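Local coordinates for NO-binding heme-dependent sensor protein (Shewanella oneidensis, PDB 4U99) that binds heme and, as an H-NOX gas sensor, probably responds to nitric oxide at the heme iron, at residues A[90-95]-A[176-181]. The protein carries 3 engineered substitutions. Sequence-based numbering, arbitrary orientation.
Sequences DFTSLV and IELQND. With NA (sodium ion), chain E.
Phe91 reaches from the first turn of helix 91-96 across to strand 172-180 and sets its ring against Ile176 and Leu178. Its CG lies anti to the backbone N (chi1 169°), which carries the ring toward the strand. There CE2 meets Ile176 CG2 at 3.9 Å, the methyl standing at the ring edge near its plane, while Leu178 CD1 comes obliquely to CD2 at 4.2 Å. Val95, one turn on, lays CG2 over one face of the same ring, displaced toward the rim, and points CG1 tip to tip at Ile176 CD1, 4.1 Å away. Branched aliphatic residues suit these places, since each offers one methyl to the ring and another to a second neighbour: Leu178 CD2 packs 3.7 Å from Thr92 OG1. The helix thus lies against the four-stranded antiparallel sheet of the H-NOX fold, residues 91-95 running nearly antiparallel to 176-180 at 160°. Leu94, on the same helix, touches the heme. At the helix start Asp90 is the N-cap, OD1 accepting from Ser93 N at 2.8 Å. The amides of Phe91 and Thr92, which a first turn cannot satisfy, each donate to a separate water, and the two waters donate to Asp181 OD2 at 2.9 and 2.8 Å respectively. Asp181 OD1 is held by Asn183 N, and its backbone O joins Asn180 OD1 and Leu184 O on the sodium ion.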
loop_
_atom_site.group_PDB
_atom_site.type_symbol
_atom_site.label_atom_id
_atom_site.label_comp_id
_atom_site.label_asym_id
_atom_site.label_seq_id
_atom_site.Cartn_x
_atom_site.Cartn_y
_atom_site.Cartn_z
ATOM N N ASP A 90 4.614 -13.192 -11.703
ATOM C CA ASP A 90 3.927 -13.817 -10.576
ATOM C C ASP A 90 4.089 -13.026 -9.281
ATOM O O ASP A 90 4.935 -12.129 -9.171
ATOM C CB ASP A 90 4.429 -15.251 -10.374
ATOM C CG ASP A 90 5.931 -15.321 -10.190
ATOM O OD1 ASP A 90 6.417 -14.952 -9.107
ATOM O OD2 ASP A 90 6.629 -15.750 -11.132
ATOM N N PHE A 91 3.265 -13.377 -8.300
ATOM C CA PHE A 91 3.219 -12.674 -7.028
ATOM C C PHE A 91 4.563 -12.691 -6.309
ATOM O O PHE A 91 5.032 -11.656 -5.839
ATOM C CB PHE A 91 2.139 -13.292 -6.135
ATOM C CG PHE A 91 2.174 -12.808 -4.717
ATOM C CD1 PHE A 91 1.536 -11.635 -4.355
ATOM C CD2 PHE A 91 2.837 -13.532 -3.741
ATOM C CE1 PHE A 91 1.563 -11.188 -3.045
ATOM C CE2 PHE A 91 2.866 -13.092 -2.426
ATOM C CZ PHE A 91 2.228 -11.920 -2.080
ATOM N N THR A 92 5.181 -13.863 -6.231
ATOM C CA THR A 92 6.417 -14.017 -5.472
ATOM C C THR A 92 7.535 -13.155 -6.064
ATOM O O THR A 92 8.289 -12.515 -5.330
ATOM C CB THR A 92 6.864 -15.492 -5.426
ATOM O OG1 THR A 92 5.844 -16.281 -4.801
ATOM C CG2 THR A 92 8.163 -15.644 -4.646
ATOM N N SER A 93 7.634 -13.143 -7.390
ATOM C CA SER A 93 8.633 -12.328 -8.074
ATOM C C SER A 93 8.443 -10.850 -7.756
ATOM O O SER A 93 9.408 -10.147 -7.474
ATOM C CB SER A 93 8.571 -12.547 -9.589
ATOM O OG SER A 93 9.075 -13.824 -9.933
ATOM N N LEU A 94 7.199 -10.383 -7.799
ATOM C CA LEU A 94 6.908 -8.979 -7.521
ATOM C C LEU A 94 7.302 -8.594 -6.096
ATOM O O LEU A 94 7.926 -7.554 -5.883
ATOM C CB LEU A 94 5.424 -8.674 -7.747
ATOM C CG LEU A 94 5.043 -7.195 -7.595
ATOM C CD1 LEU A 94 3.986 -6.790 -8.615
ATOM C CD2 LEU A 94 4.556 -6.891 -6.185
ATOM N N VAL A 95 6.939 -9.423 -5.122
ATOM C CA VAL A 95 7.255 -9.128 -3.726
ATOM C C VAL A 95 8.768 -9.032 -3.537
ATOM O O VAL A 95 9.265 -8.114 -2.885
ATOM C CB VAL A 95 6.675 -10.191 -2.768
ATOM C CG1 VAL A 95 7.152 -9.953 -1.334
ATOM C CG2 VAL A 95 5.157 -10.176 -2.821
ATOM N N ILE A 176 4.595 -13.985 4.762
ATOM C CA ILE A 176 3.600 -14.189 3.716
ATOM C C ILE A 176 3.551 -15.659 3.326
ATOM O O ILE A 176 4.573 -16.238 2.973
ATOM C CB ILE A 176 3.921 -13.349 2.465
ATOM C CG1 ILE A 176 4.117 -11.875 2.837
ATOM C CG2 ILE A 176 2.815 -13.499 1.421
ATOM C CD1 ILE A 176 4.726 -11.048 1.734
ATOM N N GLU A 177 2.372 -16.265 3.404
ATOM C CA GLU A 177 2.194 -17.618 2.890
ATOM C C GLU A 177 1.427 -17.576 1.581
ATOM O O GLU A 177 0.300 -17.095 1.533
ATOM C CB GLU A 177 1.457 -18.512 3.890
ATOM C CG GLU A 177 1.269 -19.941 3.369
ATOM C CD GLU A 177 0.353 -20.784 4.236
ATOM O OE1 GLU A 177 -0.210 -20.253 5.218
ATOM O OE2 GLU A 177 0.191 -21.985 3.929
ATOM N N LEU A 178 2.044 -18.085 0.523
ATOM C CA LEU A 178 1.358 -18.244 -0.750
ATOM C C LEU A 178 0.558 -19.545 -0.726
ATOM O O LEU A 178 1.126 -20.632 -0.805
ATOM C CB LEU A 178 2.359 -18.241 -1.906
ATOM C CG LEU A 178 1.792 -18.388 -3.319
ATOM C CD1 LEU A 178 0.877 -17.225 -3.670
ATOM C CD2 LEU A 178 2.931 -18.494 -4.320
ATOM N N GLN A 179 -0.759 -19.426 -0.605
ATOM C CA GLN A 179 -1.631 -20.594 -0.532
ATOM C C GLN A 179 -1.956 -21.140 -1.912
ATOM O O GLN A 179 -2.118 -22.347 -2.088
ATOM C CB GLN A 179 -2.927 -20.248 0.196
ATOM C CG GLN A 179 -2.730 -19.887 1.649
ATOM C CD GLN A 179 -4.024 -19.505 2.327
ATOM O OE1 GLN A 179 -4.763 -18.644 1.845
ATOM N NE2 GLN A 179 -4.306 -20.140 3.458
ATOM N N ASN A 180 -2.064 -20.245 -2.887
ATOM C CA ASN A 180 -2.352 -20.654 -4.251
ATOM C C ASN A 180 -2.033 -19.576 -5.276
ATOM O O ASN A 180 -2.178 -18.383 -5.007
ATOM C CB ASN A 180 -3.823 -21.045 -4.386
ATOM C CG ASN A 180 -4.137 -21.650 -5.735
ATOM O OD1 ASN A 180 -3.437 -22.545 -6.204
ATOM N ND2 ASN A 180 -5.181 -21.148 -6.380
ATOM N N ASP A 181 -1.582 -20.014 -6.445
ATOM C CA ASP A 181 -1.524 -19.160 -7.625
ATOM C C ASP A 181 -1.499 -20.077 -8.848
ATOM O O ASP A 181 -1.574 -21.294 -8.700
ATOM C CB ASP A 181 -0.322 -18.196 -7.567
ATOM C CG ASP A 181 1.017 -18.856 -7.883
ATOM O OD1 ASP A 181 1.102 -20.093 -8.031
ATOM O OD2 ASP A 181 2.015 -18.107 -7.966
HETATM NA NA NA E . -3.287 -23.028 -8.562
HETATM O O HOH W 1 1.348 -15.415 -8.788
HETATM O O HOH W 2 4.194 -16.669 -7.035
HETATM O O HOH W 3 -4.739 -21.400 -9.254
HETATM O O HOH W 4 -3.097 -23.921 -10.580
HETATM O O HOH W 5 -5.427 -24.256 -8.231
#